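Local coordinates for A197 (PDB 2C0N), which is a crenarchaeal viral protein with the GT-A fold, probably a glycosyltransferase that passes a sugar from an activated donor to an acceptor, at residues Phe6-Gly11 / Asn35-Gln40; Pro16-Leu21 / Asp191-Ile196; Tyr82-Gly87 / Val152-Thr157; Lys92-Tyr97 / Leu178-Asp183. All coordinates share one frame; numbering follows the deposited sequence.

From the N terminus, contact 1 closes first, tying the end of strand 3-8 to the start of helix 37-50. Within that short loop lies helix 15-23, whose partner in contact 2 arrives only near the C terminus with strand 193-195, so contacts 1 and 2 cross; they also touch, Ile7 packing on Leu17 and Leu21. The wide loop of contact 2 encloses both remaining contacts. Contact 3 brings helix 150-158 back against strand 84-88, and contact 4 joins the loop after that strand to strand 178-180 and its following turn; these two cross in turn. Contacts 1, 3 and 4 all reach the same large mixed sheet, while contacts 1 and 2 meet the second subunit.

Contact 1: residues Phe6-Gly11 / Asn35-Gln40; sequences FIPSMG and NHVAVQ
Hydrogen bonding between Gln40 and Ser9 provides the polar half of this contact. The amide nitrogen NE2 of Gln40 donates to Ser9 O at 2.9 Å, with an N-H...O angle of 157°; it arrives in the plane of the carbonyl, on a lone pair, and the acceptor lies only 10° out of the amide plane. Because NE2 also binds Ser32 O, two backbone carbonyls fix the rotation of the amide and which end carries nitrogen. A water completes the bridge, donating to Gln40 OE1 at 2.6 Å and, more weakly, to Ser9 O. The setting is a beta-alpha-beta unit of the part that in GT-A enzymes usually binds the nucleotide sugar: helix 37-50 connects strands 28-31 and 56-60, and strand 3-8 lies parallel to and between them. Apolar contact is confined to Pro8, whose ring is met obliquely by Val37. The methyl CG2 of Val37, set anti to its own backbone nitrogen, lies 3.9 Å from Pro8 CB, and the same CB rests 3.6 Å from Gln40 OE1. Turn hydrogen bonds shape the chain leaving the strand. Gly11 N donates to Ser9 OG at 3.0 Å, forming an ST turn, while that hydroxyl also bonds Leu31 O on the neighbouring strand. Just beyond, the carbonyl of selenomethionine Met10 accepts from Arg177 of the second subunit.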
loop_
_atom_site.group_PDB
_atom_site.type_symbol
_atom_site.label_atom_id
_atom_site.label_comp_id
_atom_site.label_asym_id
_atom_site.label_seq_id
_atom_site.Cartn_x
_atom_site.Cartn_y
_atom_site.Cartn_z
ATOM N N PHE A 6 -13.696 2.160 -1.029
ATOM C CA PHE A 6 -13.553 0.831 -0.460
ATOM C C PHE A 6 -12.875 -0.008 -1.513
ATOM O O PHE A 6 -13.363 -0.121 -2.642
ATOM C CB PHE A 6 -14.902 0.252 -0.073
ATOM C CG PHE A 6 -15.486 0.866 1.181
ATOM C CD1 PHE A 6 -16.166 2.053 1.119
ATOM C CD2 PHE A 6 -15.289 0.272 2.413
ATOM C CE1 PHE A 6 -16.675 2.645 2.267
ATOM C CE2 PHE A 6 -15.786 0.843 3.562
ATOM C CZ PHE A 6 -16.474 2.015 3.497
ATOM N N ILE A 7 -11.735 -0.576 -1.135
ATOM C CA ILE A 7 -10.876 -1.292 -2.046
ATOM C C ILE A 7 -10.787 -2.762 -1.607
ATOM O O ILE A 7 -10.073 -3.060 -0.667
ATOM C CB ILE A 7 -9.479 -0.629 -2.081
ATOM C CG1 ILE A 7 -9.590 0.834 -2.555
ATOM C CG2 ILE A 7 -8.511 -1.535 -2.923
ATOM C CD1 ILE A 7 -8.381 1.755 -2.189
ATOM N N PRO A 8 -11.511 -3.684 -2.284
ATOM C CA PRO A 8 -11.428 -5.119 -1.961
ATOM C C PRO A 8 -10.035 -5.609 -2.310
ATOM O O PRO A 8 -9.597 -5.389 -3.436
ATOM C CB PRO A 8 -12.468 -5.753 -2.894
ATOM C CG PRO A 8 -13.281 -4.683 -3.385
ATOM C CD PRO A 8 -12.513 -3.421 -3.319
ATOM N N SER A 9 -9.312 -6.155 -1.358
ATOM C CA SER A 9 -7.984 -6.690 -1.682
ATOM C C SER A 9 -7.844 -8.152 -1.366
ATOM O O SER A 9 -8.714 -8.737 -0.713
ATOM C CB SER A 9 -6.917 -5.887 -0.951
ATOM O OG SER A 9 -6.726 -6.418 0.310
HETATM N N MSE A 10 -6.708 -8.714 -1.784
HETATM C CA MSE A 10 -6.262 -10.054 -1.372
HETATM C C MSE A 10 -5.139 -9.994 -0.336
HETATM O O MSE A 10 -4.482 -10.995 -0.057
HETATM C CB MSE A 10 -5.868 -10.885 -2.591
HETATM C CG MSE A 10 -6.940 -10.840 -3.658
HETATM SE SE MSE A 10 -8.269 -12.115 -3.165
HETATM C CE MSE A 10 -7.439 -13.649 -3.898
ATOM N N GLY A 11 -4.978 -8.811 0.293
ATOM C CA GLY A 11 -4.023 -8.611 1.372
ATOM C C GLY A 11 -2.815 -7.750 1.012
ATOM O O GLY A 11 -1.958 -7.486 1.862
ATOM N N ASN A 35 -13.873 -14.640 2.431
ATOM C CA ASN A 35 -14.309 -15.771 1.633
ATOM C C ASN A 35 -14.501 -15.443 0.148
ATOM O O ASN A 35 -14.196 -16.236 -0.736
ATOM C CB ASN A 35 -15.623 -16.334 2.224
ATOM C CG ASN A 35 -15.783 -16.007 3.733
ATOM O OD1 ASN A 35 -15.664 -14.839 4.165
ATOM N ND2 ASN A 35 -16.029 -17.043 4.532
ATOM N N HIS A 36 -15.032 -14.265 -0.121
ATOM C CA HIS A 36 -15.402 -13.912 -1.470
ATOM C C HIS A 36 -15.544 -12.410 -1.528
ATOM O O HIS A 36 -15.840 -11.774 -0.509
ATOM C CB HIS A 36 -16.716 -14.600 -1.836
ATOM C CG HIS A 36 -17.193 -14.304 -3.223
ATOM N ND1 HIS A 36 -17.053 -15.188 -4.273
ATOM C CD2 HIS A 36 -17.848 -13.240 -3.720
ATOM C CE1 HIS A 36 -17.571 -14.655 -5.365
ATOM N NE2 HIS A 36 -18.045 -13.459 -5.058
ATOM N N VAL A 37 -15.357 -11.837 -2.706
ATOM C CA VAL A 37 -15.463 -10.366 -2.857
ATOM C C VAL A 37 -16.841 -9.830 -2.443
ATOM O O VAL A 37 -16.970 -8.729 -1.925
ATOM C CB VAL A 37 -15.055 -9.897 -4.281
ATOM C CG1 VAL A 37 -15.973 -10.431 -5.333
ATOM C CG2 VAL A 37 -14.978 -8.392 -4.352
ATOM N N ALA A 38 -17.883 -10.618 -2.649
ATOM C CA ALA A 38 -19.223 -10.193 -2.251
ATOM C C ALA A 38 -19.306 -9.954 -0.746
ATOM O O ALA A 38 -20.000 -9.040 -0.287
ATOM C CB ALA A 38 -20.302 -11.180 -2.711
ATOM N N VAL A 39 -18.590 -10.759 0.028
ATOM C CA VAL A 39 -18.571 -10.569 1.470
ATOM C C VAL A 39 -17.846 -9.277 1.798
ATOM O O VAL A 39 -18.269 -8.513 2.663
ATOM C CB VAL A 39 -17.861 -11.737 2.182
ATOM C CG1 VAL A 39 -17.788 -11.475 3.683
ATOM C CG2 VAL A 39 -18.550 -13.083 1.878
ATOM N N GLN A 40 -16.749 -8.999 1.106
ATOM C CA GLN A 40 -16.058 -7.707 1.313
ATOM C C GLN A 40 -16.943 -6.528 0.947
ATOM O O GLN A 40 -16.951 -5.508 1.639
ATOM C CB GLN A 40 -14.767 -7.644 0.490
ATOM C CG GLN A 40 -13.741 -8.687 0.849
ATOM C CD GLN A 40 -12.577 -8.686 -0.111
ATOM O OE1 GLN A 40 -12.744 -8.948 -1.289
ATOM N NE2 GLN A 40 -11.391 -8.404 0.397
HETATM O O HOH W 1 -11.009 -9.725 -3.101
#

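Contact 2: residues Pro16-Leu21 / Asp191-Ile196; sequences PLIDFL and DHVARI
The carboxylate of Asp19 is the flat group here, with Val193 obliquely off one of its faces: the methyl CG1 of Val193 sits 3.5 Å from Asp19 OD1, well out of the carboxylate plane. Two waters lie on that same side. One donates to Asp19 OD1 at 2.8 Å and accepts from Ala194 N; the other donates to Asp19 OD2 and to His192 O. A third, on the opposite side of the plane, gives one hydrogen to Asp19 OD1 at 2.6 Å and one to Ala194 O at 2.8 Å. OD2 is further held by a salt bridge to Lys23, one helical turn on, which would offset the negative charge, including any small repulsion from the carboxylate of Asp191, which is not in contact. No direct hydrogen bond joins helix to strand; the three waters carry the polar link from one carboxylate to three backbone atoms. Strand 193-195 belongs to a C-terminal arm that pairs with no strand of its own chain but adds itself, antiparallel, to a strand of the second subunit, so that a sheet runs across the dimer interface; in its own chain it lies on helix 15-23. Arg195 makes a salt bridge to Asp25 of the second subunit. The apolar part is made by the two branches of Val193. With CG1 of Val193 anti to the backbone N (chi1 180°), this branch reaches the helix at 3.9 Å from Ile18 CG2, the two side chains crossing at about a right angle. The second branch, CG2 of Val193, rests 4.0 Å from Asp19 CB.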
loop_
_atom_site.group_PDB
_atom_site.type_symbol
_atom_site.label_atom_id
_atom_site.label_comp_id
_atom_site.label_asym_id
_atom_site.label_seq_id
_atom_site.Cartn_x
_atom_site.Cartn_y
_atom_site.Cartn_z
ATOM N N PRO A 16 1.306 1.181 -8.001
ATOM C CA PRO A 16 0.555 2.212 -8.757
ATOM C C PRO A 16 -0.737 2.669 -8.074
ATOM O O PRO A 16 -1.081 3.848 -8.180
ATOM C CB PRO A 16 0.310 1.528 -10.106
ATOM C CG PRO A 16 1.434 0.510 -10.189
ATOM C CD PRO A 16 1.633 0.012 -8.842
ATOM N N LEU A 17 -1.444 1.785 -7.372
ATOM C CA LEU A 17 -2.624 2.201 -6.598
ATOM C C LEU A 17 -2.252 3.000 -5.340
ATOM O O LEU A 17 -2.866 4.013 -5.067
ATOM C CB LEU A 17 -3.574 1.017 -6.303
ATOM C CG LEU A 17 -4.837 1.375 -5.506
ATOM C CD1 LEU A 17 -5.666 2.250 -6.277
ATOM C CD2 LEU A 17 -5.558 0.123 -5.173
ATOM N N ILE A 18 -1.182 2.621 -4.634
ATOM C CA ILE A 18 -0.681 3.408 -3.521
ATOM C C ILE A 18 -0.399 4.818 -3.964
ATOM O O ILE A 18 -0.760 5.790 -3.267
ATOM C CB ILE A 18 0.541 2.776 -2.912
ATOM C CG1 ILE A 18 0.163 1.420 -2.357
ATOM C CG2 ILE A 18 1.120 3.634 -1.752
ATOM C CD1 ILE A 18 1.342 0.684 -1.860
ATOM N N ASP A 19 0.234 4.956 -5.126
ATOM C CA ASP A 19 0.564 6.297 -5.646
ATOM C C ASP A 19 -0.667 7.144 -5.912
ATOM O O ASP A 19 -0.707 8.334 -5.546
ATOM C CB ASP A 19 1.424 6.176 -6.900
ATOM C CG ASP A 19 2.281 7.387 -7.128
ATOM O OD1 ASP A 19 2.781 8.001 -6.140
ATOM O OD2 ASP A 19 2.426 7.740 -8.307
ATOM N N PHE A 20 -1.681 6.538 -6.523
ATOM C CA PHE A 20 -2.944 7.207 -6.735
ATOM C C PHE A 20 -3.542 7.655 -5.389
ATOM O O PHE A 20 -4.021 8.796 -5.259
ATOM C CB PHE A 20 -3.935 6.262 -7.439
ATOM C CG PHE A 20 -5.350 6.718 -7.355
ATOM C CD1 PHE A 20 -5.795 7.740 -8.170
ATOM C CD2 PHE A 20 -6.204 6.190 -6.431
ATOM C CE1 PHE A 20 -7.141 8.165 -8.118
ATOM C CE2 PHE A 20 -7.503 6.595 -6.384
ATOM C CZ PHE A 20 -7.963 7.592 -7.205
ATOM N N LEU A 21 -3.542 6.751 -4.407
ATOM C CA LEU A 21 -4.098 7.054 -3.066
ATOM C C LEU A 21 -3.416 8.230 -2.371
ATOM O O LEU A 21 -4.112 9.118 -1.799
ATOM C CB LEU A 21 -4.116 5.814 -2.179
ATOM C CG LEU A 21 -4.999 4.663 -2.651
ATOM C CD1 LEU A 21 -4.818 3.495 -1.690
ATOM C CD2 LEU A 21 -6.482 5.085 -2.707
ATOM N N ASP A 191 7.542 3.112 -11.533
ATOM C CA ASP A 191 8.095 4.158 -10.692
ATOM C C ASP A 191 8.027 3.793 -9.218
ATOM O O ASP A 191 7.164 3.018 -8.780
ATOM C CB ASP A 191 7.315 5.449 -10.891
ATOM C CG ASP A 191 7.632 6.139 -12.196
ATOM O OD1 ASP A 191 8.525 5.674 -12.953
ATOM O OD2 ASP A 191 6.981 7.180 -12.470
ATOM N N HIS A 192 8.924 4.397 -8.447
ATOM C CA HIS A 192 8.859 4.340 -6.972
ATOM C C HIS A 192 7.725 5.213 -6.530
ATOM O O HIS A 192 7.246 6.070 -7.287
ATOM C CB HIS A 192 10.181 4.843 -6.379
ATOM C CG HIS A 192 11.394 4.245 -7.014
ATOM N ND1 HIS A 192 11.584 2.879 -7.134
ATOM C CD2 HIS A 192 12.448 4.829 -7.623
ATOM C CE1 HIS A 192 12.726 2.660 -7.764
ATOM N NE2 HIS A 192 13.275 3.826 -8.064
ATOM N N VAL A 193 7.281 5.007 -5.303
ATOM C CA VAL A 193 6.147 5.734 -4.746
ATOM C C VAL A 193 6.592 6.416 -3.475
ATOM O O VAL A 193 7.080 5.759 -2.577
ATOM C CB VAL A 193 4.981 4.804 -4.463
ATOM C CG1 VAL A 193 3.810 5.579 -3.884
ATOM C CG2 VAL A 193 4.595 4.099 -5.775
ATOM N N ALA A 194 6.392 7.722 -3.409
ATOM C CA ALA A 194 6.889 8.541 -2.318
ATOM C C ALA A 194 5.748 9.243 -1.607
ATOM O O ALA A 194 4.776 9.677 -2.210
ATOM C CB ALA A 194 7.871 9.579 -2.810
ATOM N N ARG A 195 5.894 9.318 -0.301
ATOM C CA ARG A 195 5.058 10.181 0.528
ATOM C C ARG A 195 6.062 10.942 1.408
ATOM O O ARG A 195 6.609 10.425 2.383
ATOM C CB ARG A 195 4.074 9.311 1.289
ATOM C CG ARG A 195 2.962 10.045 2.005
ATOM C CD ARG A 195 3.277 10.183 3.443
ATOM N NE ARG A 195 2.290 11.004 4.128
ATOM C CZ ARG A 195 2.388 11.400 5.389
ATOM N NH1 ARG A 195 3.431 11.060 6.132
ATOM N NH2 ARG A 195 1.436 12.161 5.905
ATOM N N ILE A 196 6.344 12.163 0.992
ATOM C CA ILE A 196 7.405 12.950 1.608
ATOM C C ILE A 196 6.819 14.320 1.812
ATOM O O ILE A 196 6.309 14.914 0.871
ATOM C CB ILE A 196 8.704 13.029 0.744
ATOM C CG1 ILE A 196 8.393 13.462 -0.692
ATOM C CG2 ILE A 196 9.466 11.706 0.766
ATOM C CD1 ILE A 196 8.757 14.864 -1.005
HETATM O O HOH W 2 5.362 9.104 -5.829
HETATM O O HOH W 3 2.744 9.588 -4.100
HETATM O O HOH W 4 5.309 7.562 -8.413
#

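Contact 3: residues Tyr82-Gly87 / Val152-Thr157; sequences YDVVCG and VYFFST
Two torsions turn Val84 and Phe155 toward each other. In Val84, chi1 of 172° places CG1 anti to the backbone N and CG2 anti to the carbonyl carbon, so its two methyls spread like a fork toward helix 150-158. In Phe155, chi1 of -70° sets the ring anti to the carbonyl carbon, bringing its far end nearer the strand than the direction of its first bond alone would suggest. The two side chains approach from opposite directions. CG1 of Val84 meets the edge of the Phe155 ring, 4.0 Å from CE1 and 4.1 Å from CZ, close to the ring plane. The other prong, CG2, lies at the edge of the neighbouring Phe154 ring, 4.4 Å from its CE1, a looser touch. One valine thus meets the edges of two rings, and these also pack on each other: CD1 of Phe154 stands 3.7 Å above the face of the Phe155 ring, over its centre. Pro160 and Thr162 also touch both Val84 and Phe155, while Ile123 contributes from strand 120-124. Val84 and Phe154 both meet that isoleucine, and Phe136 lies nearly parallel to the Phe154 ring. The arrangement is a helix covering one face of the central alpha/beta sheet of the GT-A fold; on the other face the next residue, Val85, meets helix 71-80. Between the two segments the contact is purely apolar, so it probably depends on shape and the hydrophobic effect; directional bonds come just beyond the helix, where Arg161 pairs with Asp83 and Val84.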
loop_
_atom_site.group_PDB
_atom_site.type_symbol
_atom_site.label_atom_id
_atom_site.label_comp_id
_atom_site.label_asym_id
_atom_site.label_seq_id
_atom_site.Cartn_x
_atom_site.Cartn_y
_atom_site.Cartn_z
ATOM N N TYR A 82 -29.063 10.492 -10.743
ATOM C CA TYR A 82 -28.475 9.156 -10.842
ATOM C C TYR A 82 -28.129 8.574 -9.473
ATOM O O TYR A 82 -27.788 9.302 -8.533
ATOM C CB TYR A 82 -27.283 9.162 -11.799
ATOM C CG TYR A 82 -27.750 9.357 -13.194
ATOM C CD1 TYR A 82 -28.265 8.292 -13.929
ATOM C CD2 TYR A 82 -27.740 10.607 -13.773
ATOM C CE1 TYR A 82 -28.740 8.472 -15.221
ATOM C CE2 TYR A 82 -28.200 10.808 -15.069
ATOM C CZ TYR A 82 -28.704 9.730 -15.787
ATOM O OH TYR A 82 -29.189 9.942 -17.047
ATOM N N ASP A 83 -28.200 7.245 -9.376
ATOM C CA ASP A 83 -27.805 6.551 -8.160
ATOM C C ASP A 83 -26.364 6.062 -8.181
ATOM O O ASP A 83 -25.711 5.929 -7.133
ATOM C CB ASP A 83 -28.761 5.370 -7.915
ATOM C CG ASP A 83 -30.190 5.780 -7.809
ATOM O OD1 ASP A 83 -30.454 6.650 -6.971
ATOM O OD2 ASP A 83 -31.060 5.241 -8.555
ATOM N N VAL A 84 -25.874 5.723 -9.357
ATOM C CA VAL A 84 -24.568 5.076 -9.495
ATOM C C VAL A 84 -23.903 5.691 -10.708
ATOM O O VAL A 84 -24.553 5.881 -11.750
ATOM C CB VAL A 84 -24.717 3.579 -9.740
ATOM C CG1 VAL A 84 -23.370 2.923 -10.080
ATOM C CG2 VAL A 84 -25.385 2.914 -8.538
ATOM N N VAL A 85 -22.637 6.032 -10.552
ATOM C CA VAL A 85 -21.832 6.568 -11.643
ATOM C C VAL A 85 -20.641 5.606 -11.864
ATOM O O VAL A 85 -19.915 5.294 -10.920
ATOM C CB VAL A 85 -21.366 7.980 -11.326
ATOM C CG1 VAL A 85 -20.483 8.492 -12.406
ATOM C CG2 VAL A 85 -22.580 8.909 -11.157
ATOM N N CYS A 86 -20.489 5.142 -13.103
ATOM C CA CYS A 86 -19.516 4.083 -13.469
ATOM C C CYS A 86 -18.352 4.677 -14.240
ATOM O O CYS A 86 -18.553 5.514 -15.088
ATOM C CB CYS A 86 -20.154 3.074 -14.390
ATOM S SG CYS A 86 -21.626 2.348 -13.702
ATOM N N GLY A 87 -17.147 4.213 -13.912
ATOM C CA GLY A 87 -15.961 4.518 -14.683
ATOM C C GLY A 87 -15.506 3.371 -15.588
ATOM O O GLY A 87 -15.915 2.184 -15.459
ATOM N N VAL A 152 -23.541 -8.133 -11.379
ATOM C CA VAL A 152 -24.794 -8.289 -12.144
ATOM C C VAL A 152 -25.971 -8.451 -11.191
ATOM O O VAL A 152 -27.046 -7.892 -11.430
ATOM C CB VAL A 152 -24.731 -9.449 -13.161
ATOM C CG1 VAL A 152 -26.086 -9.668 -13.843
ATOM C CG2 VAL A 152 -23.674 -9.130 -14.198
ATOM N N TYR A 153 -25.767 -9.174 -10.095
ATOM C CA TYR A 153 -26.816 -9.282 -9.080
ATOM C C TYR A 153 -27.237 -7.903 -8.578
ATOM O O TYR A 153 -28.427 -7.590 -8.555
ATOM C CB TYR A 153 -26.352 -10.133 -7.899
ATOM C CG TYR A 153 -27.318 -10.133 -6.732
ATOM C CD1 TYR A 153 -27.249 -9.130 -5.761
ATOM C CD2 TYR A 153 -28.316 -11.110 -6.604
ATOM C CE1 TYR A 153 -28.112 -9.100 -4.696
ATOM C CE2 TYR A 153 -29.211 -11.088 -5.517
ATOM C CZ TYR A 153 -29.086 -10.070 -4.569
ATOM O OH TYR A 153 -29.922 -9.983 -3.490
ATOM N N PHE A 154 -26.254 -7.099 -8.163
ATOM C CA PHE A 154 -26.511 -5.781 -7.572
ATOM C C PHE A 154 -27.388 -4.924 -8.497
ATOM O O PHE A 154 -28.427 -4.392 -8.099
ATOM C CB PHE A 154 -25.200 -5.052 -7.324
ATOM C CG PHE A 154 -25.367 -3.664 -6.837
ATOM C CD1 PHE A 154 -25.200 -2.594 -7.690
ATOM C CD2 PHE A 154 -25.712 -3.424 -5.521
ATOM C CE1 PHE A 154 -25.359 -1.310 -7.227
ATOM C CE2 PHE A 154 -25.891 -2.141 -5.051
ATOM C CZ PHE A 154 -25.719 -1.087 -5.892
ATOM N N PHE A 155 -26.959 -4.825 -9.745
ATOM C CA PHE A 155 -27.696 -4.053 -10.741
ATOM C C PHE A 155 -29.029 -4.666 -11.153
ATOM O O PHE A 155 -30.049 -3.938 -11.342
ATOM C CB PHE A 155 -26.779 -3.801 -11.936
ATOM C CG PHE A 155 -25.686 -2.844 -11.615
ATOM C CD1 PHE A 155 -25.946 -1.521 -11.502
ATOM C CD2 PHE A 155 -24.377 -3.271 -11.375
ATOM C CE1 PHE A 155 -24.936 -0.619 -11.187
ATOM C CE2 PHE A 155 -23.384 -2.384 -11.034
ATOM C CZ PHE A 155 -23.641 -1.069 -10.934
ATOM N N SER A 156 -29.065 -5.990 -11.304
ATOM C CA SER A 156 -30.307 -6.636 -11.759
ATOM C C SER A 156 -31.372 -6.585 -10.674
ATOM O O SER A 156 -32.578 -6.503 -10.961
ATOM C CB SER A 156 -30.054 -8.092 -12.151
ATOM O OG SER A 156 -29.171 -8.148 -13.254
ATOM N N THR A 157 -30.923 -6.657 -9.426
ATOM C CA THR A 157 -31.823 -6.747 -8.295
ATOM C C THR A 157 -32.289 -5.385 -7.845
ATOM O O THR A 157 -33.469 -5.190 -7.591
ATOM C CB THR A 157 -31.144 -7.446 -7.102
ATOM O OG1 THR A 157 -30.695 -8.744 -7.514
ATOM C CG2 THR A 157 -32.115 -7.598 -5.932
#

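Contact 4: residues Lys92-Tyr97 / Leu178-Asp183; sequences KTLRGY and LALSPD
Tyr97 and Pro182 make the polar link of this contact: the phenol OH of Tyr97 donates to Pro182 O at 2.6 Å, a short bond. It meets the oxygen from nearly straight ahead, with a C=O...O angle of 160°, and tilts 20° from the carbonyl plane. Pro182 O sits at the edge of the Tyr97 ring, in its plane, 3.5 Å from Tyr97 CE2. With the ring anti to its carbonyl carbon (chi1 -71°), the far end of Tyr97 comes nearer to Pro182 than its first bond points. The second point of contact is apolar. CD1 of Leu180 lies 4.1 Å from CD2 of Leu94, the two leucines crossing at about a right angle, and 4.3 Å from CA of Lys92. In the next shell, the Tyr97 ring packs edge-to-face with Tyr90, and its backbone pairs with Glu105. Leu180 is held in line by its backbone bonds to His172 of strand 162-173. The loop turns at Leu94, which has a left-handed helical backbone, and again at Gly96. Further out, the Lys92 ammonium forms a salt bridge with Asp63 and a hydrogen bond to Phe173 O, at the end of strand 162-173. Strand 178-180 belongs to an antiparallel meander with strands 162-173 and 186-188. Asp63, just past strand 56-60, is probably the last residue of the DXD motif, the acidic signature found at this place in many GT-A glycosyltransferases.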
loop_
_atom_site.group_PDB
_atom_site.type_symbol
_atom_site.label_atom_id
_atom_site.label_comp_id
_atom_site.label_asym_id
_atom_site.label_seq_id
_atom_site.Cartn_x
_atom_site.Cartn_y
_atom_site.Cartn_z
ATOM N N LYS A 92 -9.891 -7.606 -17.827
ATOM C CA LYS A 92 -8.819 -8.604 -17.951
ATOM C C LYS A 92 -9.335 -9.925 -18.503
ATOM O O LYS A 92 -8.541 -10.810 -18.847
ATOM C CB LYS A 92 -8.099 -8.837 -16.605
ATOM C CG LYS A 92 -6.989 -7.823 -16.328
ATOM C CD LYS A 92 -6.142 -8.115 -15.137
ATOM C CE LYS A 92 -6.825 -7.998 -13.843
ATOM N NZ LYS A 92 -5.859 -8.145 -12.728
ATOM N N THR A 93 -10.661 -10.072 -18.553
ATOM C CA THR A 93 -11.312 -11.141 -19.298
ATOM C C THR A 93 -11.233 -10.925 -20.817
ATOM O O THR A 93 -11.592 -11.812 -21.597
ATOM C CB THR A 93 -12.792 -11.270 -18.912
ATOM O OG1 THR A 93 -13.493 -10.049 -19.215
ATOM C CG2 THR A 93 -12.928 -11.657 -17.440
ATOM N N LEU A 94 -10.807 -9.722 -21.201
ATOM C CA LEU A 94 -10.691 -9.268 -22.577
ATOM C C LEU A 94 -12.026 -9.176 -23.310
ATOM O O LEU A 94 -12.057 -9.175 -24.543
ATOM C CB LEU A 94 -9.712 -10.134 -23.355
ATOM C CG LEU A 94 -8.375 -10.335 -22.633
ATOM C CD1 LEU A 94 -7.472 -11.214 -23.463
ATOM C CD2 LEU A 94 -7.702 -9.025 -22.359
ATOM N N ARG A 95 -13.104 -9.091 -22.545
ATOM C CA ARG A 95 -14.446 -9.184 -23.120
ATOM C C ARG A 95 -14.981 -7.798 -23.529
ATOM O O ARG A 95 -15.945 -7.687 -24.288
ATOM C CB ARG A 95 -15.388 -9.889 -22.137
ATOM C CG ARG A 95 -15.100 -11.381 -21.960
ATOM C CD ARG A 95 -16.178 -12.091 -21.158
ATOM N NE ARG A 95 -15.921 -13.523 -20.861
ATOM C CZ ARG A 95 -16.881 -14.448 -20.730
ATOM N NH1 ARG A 95 -18.161 -14.127 -20.901
ATOM N NH2 ARG A 95 -16.579 -15.728 -20.469
ATOM N N GLY A 96 -14.327 -6.748 -23.053
ATOM C CA GLY A 96 -14.713 -5.373 -23.364
ATOM C C GLY A 96 -14.413 -4.493 -22.157
ATOM O O GLY A 96 -13.561 -4.836 -21.318
ATOM N N TYR A 97 -15.093 -3.350 -22.097
ATOM C CA TYR A 97 -15.006 -2.413 -20.986
ATOM C C TYR A 97 -15.887 -2.792 -19.839
ATOM O O TYR A 97 -16.794 -3.590 -19.982
ATOM C CB TYR A 97 -15.365 -1.019 -21.438
ATOM C CG TYR A 97 -14.316 -0.424 -22.323
ATOM C CD1 TYR A 97 -14.427 -0.489 -23.713
ATOM C CD2 TYR A 97 -13.223 0.216 -21.782
ATOM C CE1 TYR A 97 -13.455 0.075 -24.535
ATOM C CE2 TYR A 97 -12.243 0.770 -22.585
ATOM C CZ TYR A 97 -12.350 0.697 -23.955
ATOM O OH TYR A 97 -11.377 1.270 -24.758
ATOM N N LEU A 178 2.467 -3.976 -15.243
ATOM C CA LEU A 178 1.845 -3.987 -16.555
ATOM C C LEU A 178 0.338 -3.881 -16.437
ATOM O O LEU A 178 -0.287 -4.608 -15.662
ATOM C CB LEU A 178 2.206 -5.265 -17.274
ATOM C CG LEU A 178 3.601 -5.346 -17.869
ATOM C CD1 LEU A 178 3.955 -6.768 -18.256
ATOM C CD2 LEU A 178 3.740 -4.417 -19.135
ATOM N N ALA A 179 -0.228 -2.989 -17.234
ATOM C CA ALA A 179 -1.656 -2.739 -17.223
ATOM C C ALA A 179 -2.249 -2.567 -18.606
ATOM O O ALA A 179 -1.596 -2.153 -19.584
ATOM C CB ALA A 179 -1.945 -1.508 -16.424
ATOM N N LEU A 180 -3.530 -2.886 -18.665
ATOM C CA LEU A 180 -4.366 -2.543 -19.814
ATOM C C LEU A 180 -4.834 -1.134 -19.661
ATOM O O LEU A 180 -5.465 -0.790 -18.680
ATOM C CB LEU A 180 -5.588 -3.454 -19.886
ATOM C CG LEU A 180 -5.353 -4.870 -20.372
ATOM C CD1 LEU A 180 -6.673 -5.615 -20.254
ATOM C CD2 LEU A 180 -4.800 -4.833 -21.789
ATOM N N SER A 181 -4.531 -0.300 -20.643
ATOM C CA SER A 181 -4.924 1.081 -20.609
ATOM C C SER A 181 -6.326 1.231 -21.191
ATOM O O SER A 181 -6.837 0.332 -21.866
ATOM C CB SER A 181 -3.955 1.922 -21.440
ATOM O OG SER A 181 -4.192 1.669 -22.794
ATOM N N PRO A 182 -6.986 2.344 -20.897
ATOM C CA PRO A 182 -8.310 2.516 -21.521
ATOM C C PRO A 182 -8.332 2.591 -23.060
ATOM O O PRO A 182 -9.394 2.442 -23.653
ATOM C CB PRO A 182 -8.843 3.827 -20.907
ATOM C CG PRO A 182 -7.938 4.205 -19.844
ATOM C CD PRO A 182 -6.671 3.406 -19.929
ATOM N N ASP A 183 -7.184 2.817 -23.695
ATOM C CA ASP A 183 -7.070 2.810 -25.170
ATOM C C ASP A 183 -6.730 1.423 -25.695
ATOM O O ASP A 183 -6.275 1.308 -26.827
ATOM C CB ASP A 183 -5.951 3.706 -25.675
ATOM C CG ASP A 183 -6.181 5.162 -25.446
ATOM O OD1 ASP A 183 -7.304 5.643 -25.667
ATOM O OD2 ASP A 183 -5.181 5.845 -25.091
#